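Local coordinates for protein fatty acid synthase 1, isoform A (Drosophila melanogaster, PDB 6FN6) that probably builds long-chain saturated fatty acids from acetyl-CoA and malonyl-CoA using NADPH, this chain being its modifying region of dehydratase, enoylreductase and ketoreductase, at residues A[260-265]-A[553-558]; A[495-500]-A[1080-1085]. All blocks are in the same frame, centred on the assembly; numbering follows the deposited sequence.

Contact 1 (A[260-265]-A[553-558]); sequences TLERYQ and FRHLKL
Tyr264 and His555 face each other as a non-hydrogen-bonded pair of two antiparallel strands, 257-268 and 549-557. Tyr264 CA and His555 CA are 4.4 Å apart. His555 CB sits over the centre of the Tyr264 ring, 3.9 Å from its centroid. The imidazole then turns its edge to that face, an offset edge-to-face pair with planes 81° apart. His555 has CG between its backbone N and carbonyl carbon (chi1 51°), and this carries its ring alongside the tyrosine. Glu262, on the same face of the sheet, reaches His555 with OE1, which lies 2.6 Å from ND1. Val497 of helix 496-504 also packs on Tyr264, and this side forms the compact part of the contact. On the opposite face, Leu556 CD2 lies over one face of the Arg263 guanidinium, while Leu558 CD2 meets its edge in plane. Gln265 OE1 merely touches the methyl Leu556 CD2.

The backbone ladder is firm from Arg263-Leu556 to the Gln265-Arg554 end. Leu556 N donates to Arg263 O at 3.0 Å and 169°, and Arg554 N to Gln265 O at 3.0 Å. It weakens where strand 549-557 ends: Leu558 N to Leu261 O is a weak bond of 3.4 Å. Lys557 is exposed there. It lies side by side with Glu262, but Lys557 NZ stays 4.3 Å from Glu262 OE2 and forms its salt bridge with Asp288 instead. Arg554 likewise turns to Gln292 and Glu296.

The pairing attaches strand 257-268 to strand 549-557 of the pseudo-ketoreductase. The other edge of strand 257-268 is taken by strand 1162-1168, which belongs to the construct's C-terminal tag. Main-chain bonds join the strands, while Glu262 OE1, close to ND1, would probably favour a protonated, positively charged His555.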
ATOM      1  N   THR A 260     -18.897  48.647  -8.702  1.00 60.98           N
ATOM      2  CA  THR A 260     -19.044  49.367  -9.962  1.00 60.09           C
ATOM      3  C   THR A 260     -18.511  50.786  -9.811  1.00 58.13           C
ATOM      4  O   THR A 260     -18.398  51.300  -8.698  1.00 55.63           O
ATOM      5  CB  THR A 260     -20.513  49.422 -10.425  1.00 59.94           C
ATOM      6  OG1 THR A 260     -21.330  49.960  -9.376  1.00 58.93           O
ATOM      7  CG2 THR A 260     -21.012  48.030 -10.802  1.00 59.85           C
ATOM      8  N   LEU A 261     -18.177  51.407 -10.936  1.00 46.42           N
ATOM      9  CA  LEU A 261     -17.683  52.778 -10.938  1.00 50.32           C
ATOM     10  C   LEU A 261     -18.616  53.695 -11.715  1.00 48.77           C
ATOM     11  O   LEU A 261     -19.081  53.345 -12.802  1.00 47.12           O
ATOM     12  CB  LEU A 261     -16.276  52.845 -11.535  1.00 57.48           C
ATOM     13  CG  LEU A 261     -15.129  52.325 -10.664  1.00 62.57           C
ATOM     14  CD1 LEU A 261     -13.823  52.394 -11.434  1.00 64.19           C
ATOM     15  CD2 LEU A 261     -15.017  53.093  -9.354  1.00 65.17           C
ATOM     16  N   GLU A 262     -18.886  54.866 -11.149  1.00 51.96           N
ATOM     17  CA  GLU A 262     -19.687  55.878 -11.827  1.00 52.61           C
ATOM     18  C   GLU A 262     -18.877  57.159 -11.984  1.00 41.52           C
ATOM     19  O   GLU A 262     -18.337  57.685 -11.012  1.00 38.74           O
ATOM     20  CB  GLU A 262     -20.978  56.157 -11.054  1.00 63.99           C
ATOM     21  CG  GLU A 262     -21.841  54.923 -10.830  1.00 72.53           C
ATOM     22  CD  GLU A 262     -23.145  55.240 -10.124  1.00 77.99           C
ATOM     23  OE1 GLU A 262     -23.464  56.437  -9.971  1.00 81.48           O
ATOM     24  OE2 GLU A 262     -23.851  54.291  -9.727  1.00 79.15           O
ATOM     25  N   ARG A 263     -18.801  57.656 -13.213  1.00 40.66           N
ATOM     26  CA  ARG A 263     -18.026  58.853 -13.508  1.00 38.42           C
ATOM     27  C   ARG A 263     -18.883  60.109 -13.379  1.00 32.67           C
ATOM     28  O   ARG A 263     -20.046  60.126 -13.781  1.00 33.14           O
ATOM     29  CB  ARG A 263     -17.425  58.765 -14.912  1.00 44.71           C
ATOM     30  CG  ARG A 263     -18.439  58.903 -16.028  1.00 52.75           C
ATOM     31  CD  ARG A 263     -17.801  58.719 -17.391  1.00 62.23           C
ATOM     32  NE  ARG A 263     -18.804  58.459 -18.420  1.00 71.61           N
ATOM     33  CZ  ARG A 263     -19.436  59.397 -19.118  1.00 79.24           C
ATOM     34  NH1 ARG A 263     -19.178  60.681 -18.911  1.00 82.32           N
ATOM     35  NH2 ARG A 263     -20.332  59.044 -20.028  1.00 82.98           N
ATOM     36  N   TYR A 264     -18.300  61.154 -12.802  1.00 36.37           N
ATOM     37  CA  TYR A 264     -18.968  62.442 -12.701  1.00 35.61           C
ATOM     38  C   TYR A 264     -18.728  63.259 -13.962  1.00 37.26           C
ATOM     39  O   TYR A 264     -17.672  63.154 -14.583  1.00 35.43           O
ATOM     40  CB  TYR A 264     -18.474  63.209 -11.473  1.00 36.24           C
ATOM     41  CG  TYR A 264     -19.127  62.767 -10.188  1.00 31.79           C
ATOM     42  CD1 TYR A 264     -18.618  61.699  -9.465  1.00 31.66           C
ATOM     43  CD2 TYR A 264     -20.252  63.411  -9.699  1.00 31.50           C
ATOM     44  CE1 TYR A 264     -19.207  61.286  -8.289  1.00 29.56           C
ATOM     45  CE2 TYR A 264     -20.851  63.003  -8.523  1.00 32.62           C
ATOM     46  CZ  TYR A 264     -20.324  61.939  -7.824  1.00 29.65           C
ATOM     47  OH  TYR A 264     -20.911  61.524  -6.652  1.00 29.96           O
ATOM     48  N   GLN A 265     -19.726  64.046 -14.356  1.00 41.77           N
ATOM     49  CA  GLN A 265     -19.573  64.982 -15.465  1.00 44.60           C
ATOM     50  C   GLN A 265     -20.609  66.098 -15.374  1.00 45.89           C
ATOM     51  O   GLN A 265     -21.634  65.957 -14.707  1.00 47.03           O
ATOM     52  CB  GLN A 265     -19.697  64.269 -16.815  1.00 47.71           C
ATOM     53  CG  GLN A 265     -21.024  63.562 -17.048  1.00 48.31           C
ATOM     54  CD  GLN A 265     -21.226  63.182 -18.504  1.00 50.44           C
ATOM     55  OE1 GLN A 265     -21.092  62.019 -18.881  1.00 51.04           O
ATOM     56  NE2 GLN A 265     -21.550  64.169 -19.332  1.00 51.70           N
ATOM     57  N   PHE A 553     -23.414  68.534 -11.591  1.00 37.86           N
ATOM     58  CA  PHE A 553     -22.514  67.396 -11.746  1.00 37.09           C
ATOM     59  C   PHE A 553     -23.245  66.115 -11.374  1.00 37.80           C
ATOM     60  O   PHE A 553     -23.624  65.918 -10.221  1.00 43.09           O
ATOM     61  CB  PHE A 553     -21.262  67.568 -10.891  1.00 37.31           C
ATOM     62  CG  PHE A 553     -20.250  68.492 -11.493  1.00 36.66           C
ATOM     63  CD1 PHE A 553     -19.456  68.073 -12.544  1.00 35.77           C
ATOM     64  CD2 PHE A 553     -20.096  69.781 -11.013  1.00 40.37           C
ATOM     65  CE1 PHE A 553     -18.522  68.920 -13.106  1.00 37.33           C
ATOM     66  CE2 PHE A 553     -19.164  70.635 -11.570  1.00 39.58           C
ATOM     67  CZ  PHE A 553     -18.377  70.203 -12.619  1.00 37.12           C
ATOM     68  N   ARG A 554     -23.452  65.252 -12.363  1.00 36.69           N
ATOM     69  CA  ARG A 554     -24.183  64.008 -12.155  1.00 37.52           C
ATOM     70  C   ARG A 554     -23.277  62.799 -12.386  1.00 36.96           C
ATOM     71  O   ARG A 554     -22.339  62.855 -13.182  1.00 35.97           O
ATOM     72  CB  ARG A 554     -25.398  63.947 -13.082  1.00 38.23           C
ATOM     73  CG  ARG A 554     -26.358  65.122 -12.935  1.00 38.92           C
ATOM     74  CD  ARG A 554     -27.436  64.867 -11.887  1.00 40.54           C
ATOM     75  NE  ARG A 554     -26.903  64.691 -10.536  1.00 40.72           N
ATOM     76  CZ  ARG A 554     -26.786  65.662  -9.631  1.00 40.91           C
ATOM     77  NH1 ARG A 554     -27.152  66.907  -9.914  1.00 40.74           N
ATOM     78  NH2 ARG A 554     -26.295  65.386  -8.430  1.00 41.45           N
ATOM     79  N   HIS A 555     -23.555  61.711 -11.676  1.00 37.76           N
ATOM     80  CA  HIS A 555     -22.761  60.491 -11.796  1.00 37.36           C
ATOM     81  C   HIS A 555     -23.470  59.458 -12.668  1.00 37.81           C
ATOM     82  O   HIS A 555     -24.609  59.080 -12.397  1.00 39.17           O
ATOM     83  CB  HIS A 555     -22.460  59.903 -10.415  1.00 39.66           C
ATOM     84  CG  HIS A 555     -23.668  59.740  -9.548  1.00 45.92           C
ATOM     85  ND1 HIS A 555     -24.643  58.798  -9.796  1.00 48.49           N
ATOM     86  CD2 HIS A 555     -24.051  60.391  -8.425  1.00 49.12           C
ATOM     87  CE1 HIS A 555     -25.578  58.881  -8.867  1.00 50.96           C
ATOM     88  NE2 HIS A 555     -25.242  59.840  -8.022  1.00 51.11           N
ATOM     89  N   LEU A 556     -22.786  59.017 -13.719  1.00 41.99           N
ATOM     90  CA  LEU A 556     -23.357  58.080 -14.682  1.00 48.42           C
ATOM     91  C   LEU A 556     -22.770  56.675 -14.530  1.00 53.21           C
ATOM     92  O   LEU A 556     -21.564  56.508 -14.333  1.00 44.09           O
ATOM     93  CB  LEU A 556     -23.125  58.588 -16.104  1.00 48.16           C
ATOM     94  CG  LEU A 556     -24.165  59.563 -16.665  1.00 50.79           C
ATOM     95  CD1 LEU A 556     -24.425  60.719 -15.713  1.00 53.28           C
ATOM     96  CD2 LEU A 556     -23.710  60.090 -18.016  1.00 49.48           C
ATOM     97  N   LYS A 557     -23.637  55.671 -14.632  1.00 63.87           N
ATOM     98  CA  LYS A 557     -23.228  54.272 -14.537  1.00 69.63           C
ATOM     99  C   LYS A 557     -22.389  53.870 -15.748  1.00 69.91           C
ATOM    100  O   LYS A 557     -22.791  54.101 -16.889  1.00 74.02           O
ATOM    101  CB  LYS A 557     -24.450  53.352 -14.431  1.00 74.35           C
ATOM    102  CG  LYS A 557     -25.224  53.448 -13.120  1.00 79.32           C
ATOM    103  CD  LYS A 557     -26.603  52.803 -13.254  1.00 84.76           C
ATOM    104  CE  LYS A 557     -27.491  53.044 -12.039  1.00 89.43           C
ATOM    105  NZ  LYS A 557     -27.643  54.485 -11.708  1.00 90.14           N
ATOM    106  N   LEU A 558     -21.224  53.279 -15.502  1.00 46.59           N
ATOM    107  CA  LEU A 558     -20.338  52.861 -16.587  1.00 49.80           C
ATOM    108  C   LEU A 558     -20.774  51.506 -17.158  1.00 61.97           C
ATOM    109  O   LEU A 558     -21.220  50.621 -16.424  1.00 62.10           O
ATOM    110  CB  LEU A 558     -18.888  52.802 -16.100  1.00 48.19           C
ATOM    111  CG  LEU A 558     -18.276  54.160 -15.729  1.00 48.94           C
ATOM    112  CD1 LEU A 558     -16.954  53.986 -15.001  1.00 50.97           C
ATOM    113  CD2 LEU A 558     -18.091  55.040 -16.960  1.00 50.87           C
TER

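Contact 2 (A[495-500]-A[1080-1085]); sequences GAVGLM and AMERIC
The backbones come closest where Gly495, at the N-cap position of helix 496-504, brings its CA to 4.7 Å from Arg1083 CA in helix 1072-1090. One hydrogen bond joins the two segments. Gly498 N donates to Glu1082 OE1 at 2.8 Å, with an N-H...O angle of 142°, and the oxygen uses its syn lone pair. The glutamate chain is extended beyond CG (chi2 169°) and reaches straight across to the first turn of the other helix. Neither Gly495 nor Gly498 has a side chain to stand in its way. Val497 crosses it at about a right angle, with Val497 CB 3.6 Å from Glu1082 OE1.

Helix 496-504 belongs to the pseudo-ketoreductase fold and helix 1072-1090 to the ketoreductase, both of the Rossmann type, and the bond ties one to the other. The buried carboxylate is held from both sides of this join, since OE2 accepts from Gln1099 of strand 1096-1099. The N-terminal end of helix 496-504 would probably stabilise its negative charge. An alanine in place of Glu1082 would probably leave the Gly498 amide and the Gln1099 side chain without their acceptors.

Arg1083 touches Gly495 through its aliphatic part, Arg1083 CB lying 3.8 Å from Gly495 N. Its chain bends at chi2 (71°), and the guanidinium goes on to a salt bridge with Glu1086. Ser1079 bonds to Gly495 through both backbone and hydroxyl.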
ATOM      1  N   GLY A 495     -14.149  72.031  -5.522  1.00 36.11           N
ATOM      2  CA  GLY A 495     -14.925  71.246  -6.458  1.00 35.14           C
ATOM      3  C   GLY A 495     -16.389  71.378  -6.107  1.00 34.73           C
ATOM      4  O   GLY A 495     -16.751  71.322  -4.931  1.00 34.74           O
ATOM      5  N   ALA A 496     -17.234  71.531  -7.120  1.00 37.29           N
ATOM      6  CA  ALA A 496     -18.647  71.795  -6.893  1.00 36.95           C
ATOM      7  C   ALA A 496     -19.317  70.637  -6.153  1.00 36.55           C
ATOM      8  O   ALA A 496     -20.132  70.855  -5.255  1.00 35.77           O
ATOM      9  CB  ALA A 496     -19.351  72.060  -8.216  1.00 37.58           C
ATOM     10  N   VAL A 497     -18.967  69.410  -6.528  1.00 34.40           N
ATOM     11  CA  VAL A 497     -19.597  68.224  -5.951  1.00 32.66           C
ATOM     12  C   VAL A 497     -19.305  68.127  -4.457  1.00 32.97           C
ATOM     13  O   VAL A 497     -20.219  67.981  -3.645  1.00 32.35           O
ATOM     14  CB  VAL A 497     -19.137  66.948  -6.690  1.00 31.50           C
ATOM     15  CG1 VAL A 497     -19.652  65.686  -5.993  1.00 30.94           C
ATOM     16  CG2 VAL A 497     -19.608  66.982  -8.136  1.00 31.42           C
ATOM     17  N   GLY A 498     -18.030  68.214  -4.097  1.00 35.54           N
ATOM     18  CA  GLY A 498     -17.630  68.118  -2.706  1.00 37.48           C
ATOM     19  C   GLY A 498     -18.225  69.221  -1.856  1.00 40.37           C
ATOM     20  O   GLY A 498     -18.743  68.971  -0.767  1.00 40.86           O
ATOM     21  N   LEU A 499     -18.161  70.447  -2.366  1.00 41.68           N
ATOM     22  CA  LEU A 499     -18.664  71.607  -1.643  1.00 40.64           C
ATOM     23  C   LEU A 499     -20.166  71.494  -1.402  1.00 40.85           C
ATOM     24  O   LEU A 499     -20.662  71.883  -0.346  1.00 41.41           O
ATOM     25  CB  LEU A 499     -18.346  72.890  -2.407  1.00 40.09           C
ATOM     26  CG  LEU A 499     -18.731  74.200  -1.711  1.00 41.66           C
ATOM     27  CD1 LEU A 499     -18.019  74.325  -0.369  1.00 42.29           C
ATOM     28  CD2 LEU A 499     -18.434  75.404  -2.595  1.00 41.36           C
ATOM     29  N   MET A 500     -20.888  70.961  -2.382  1.00 42.70           N
ATOM     30  CA  MET A 500     -22.327  70.784  -2.245  1.00 42.58           C
ATOM     31  C   MET A 500     -22.633  69.842  -1.085  1.00 46.58           C
ATOM     32  O   MET A 500     -23.470  70.140  -0.234  1.00 46.75           O
ATOM     33  CB  MET A 500     -22.932  70.231  -3.535  1.00 41.82           C
ATOM     34  CG  MET A 500     -24.458  70.209  -3.553  1.00 39.83           C
ATOM     35  SD  MET A 500     -25.195  71.858  -3.586  1.00 40.14           S
ATOM     36  CE  MET A 500     -25.560  72.153  -1.856  1.00 40.60           C
ATOM     37  N   ALA A1080     -11.513  69.885  -2.345  1.00 37.54           N
ATOM     38  CA  ALA A1080     -10.196  70.339  -2.771  1.00 38.24           C
ATOM     39  C   ALA A1080      -9.527  69.325  -3.702  1.00 39.17           C
ATOM     40  O   ALA A1080      -9.030  69.686  -4.769  1.00 36.16           O
ATOM     41  CB  ALA A1080      -9.320  70.603  -1.559  1.00 38.49           C
ATOM     42  N   MET A1081      -9.506  68.060  -3.291  1.00 48.61           N
ATOM     43  CA  MET A1081      -8.888  67.005  -4.092  1.00 49.18           C
ATOM     44  C   MET A1081      -9.580  66.860  -5.444  1.00 46.33           C
ATOM     45  O   MET A1081      -8.934  66.585  -6.456  1.00 44.52           O
ATOM     46  CB  MET A1081      -8.922  65.672  -3.344  1.00 51.29           C
ATOM     47  CG  MET A1081      -7.944  65.596  -2.187  1.00 49.46           C
ATOM     48  SD  MET A1081      -7.935  63.977  -1.402  1.00 49.74           S
ATOM     49  CE  MET A1081      -6.752  64.246  -0.088  1.00 49.60           C
ATOM     50  N   GLU A1082     -10.900  67.019  -5.444  1.00 41.61           N
ATOM     51  CA  GLU A1082     -11.683  66.986  -6.673  1.00 41.61           C
ATOM     52  C   GLU A1082     -11.180  68.037  -7.653  1.00 40.95           C
ATOM     53  O   GLU A1082     -10.951  67.755  -8.828  1.00 40.58           O
ATOM     54  CB  GLU A1082     -13.166  67.221  -6.377  1.00 42.03           C
ATOM     55  CG  GLU A1082     -13.857  66.070  -5.663  1.00 45.40           C
ATOM     56  CD  GLU A1082     -15.239  66.444  -5.160  1.00 48.21           C
ATOM     57  OE1 GLU A1082     -15.733  67.531  -5.532  1.00 50.28           O
ATOM     58  OE2 GLU A1082     -15.828  65.653  -4.389  1.00 47.99           O
ATOM     59  N   ARG A1083     -11.011  69.255  -7.153  1.00 40.15           N
ATOM     60  CA  ARG A1083     -10.602  70.378  -7.986  1.00 43.50           C
ATOM     61  C   ARG A1083      -9.172  70.180  -8.489  1.00 39.90           C
ATOM     62  O   ARG A1083      -8.871  70.448  -9.651  1.00 41.64           O
ATOM     63  CB  ARG A1083     -10.711  71.687  -7.199  1.00 44.05           C
ATOM     64  CG  ARG A1083     -10.766  72.937  -8.057  1.00 46.75           C
ATOM     65  CD  ARG A1083     -12.102  73.033  -8.774  1.00 51.87           C
ATOM     66  NE  ARG A1083     -12.322  74.347  -9.380  1.00 57.05           N
ATOM     67  CZ  ARG A1083     -12.137  74.633 -10.665  1.00 62.22           C
ATOM     68  NH1 ARG A1083     -11.716  73.703 -11.518  1.00 62.70           N
ATOM     69  NH2 ARG A1083     -12.375  75.861 -11.102  1.00 65.96           N
ATOM     70  N   ILE A1084      -8.292  69.724  -7.604  1.00 39.72           N
ATOM     71  CA  ILE A1084      -6.903  69.469  -7.969  1.00 37.68           C
ATOM     72  C   ILE A1084      -6.814  68.545  -9.184  1.00 37.99           C
ATOM     73  O   ILE A1084      -6.056  68.803 -10.118  1.00 37.24           O
ATOM     74  CB  ILE A1084      -6.125  68.883  -6.779  1.00 36.16           C
ATOM     75  CG1 ILE A1084      -5.981  69.939  -5.682  1.00 36.70           C
ATOM     76  CG2 ILE A1084      -4.751  68.373  -7.230  1.00 36.75           C
ATOM     77  CD1 ILE A1084      -5.358  69.428  -4.390  1.00 37.35           C
ATOM     78  N   CYS A1085      -7.590  67.467  -9.167  1.00 37.82           N
ATOM     79  CA  CYS A1085      -7.547  66.488 -10.244  1.00 36.98           C
ATOM     80  C   CYS A1085      -8.188  67.042 -11.509  1.00 37.70           C
ATOM     81  O   CYS A1085      -7.716  66.775 -12.614  1.00 36.88           O
ATOM     82  CB  CYS A1085      -8.230  65.193  -9.808  1.00 39.29           C
ATOM     83  SG  CYS A1085      -7.335  64.352  -8.475  1.00 40.01           S
TER

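Overall arrangement
The centres of contacts 1 and 2 lie about 15 Å apart, and the two meet directly. Phe553, on strand 549-557 of contact 1, packs against Ala496 and Val497 of contact 2, with Phe553 CB 3.3 Å from Val497 CG2. Helix 496-504 packs on the strand pair through Phe553 and Tyr264, and helix 1072-1090 lies beside it. Along the chain the segments alternate: 260-265, 495-500, 553-558, then 1080-1085. The middle two fall within the pseudo-ketoreductase range and the last within the ketoreductase range. Widely separated parts of the sequence thus come together around the pseudo-ketoreductase, far from the predicted dehydratase active-site residues.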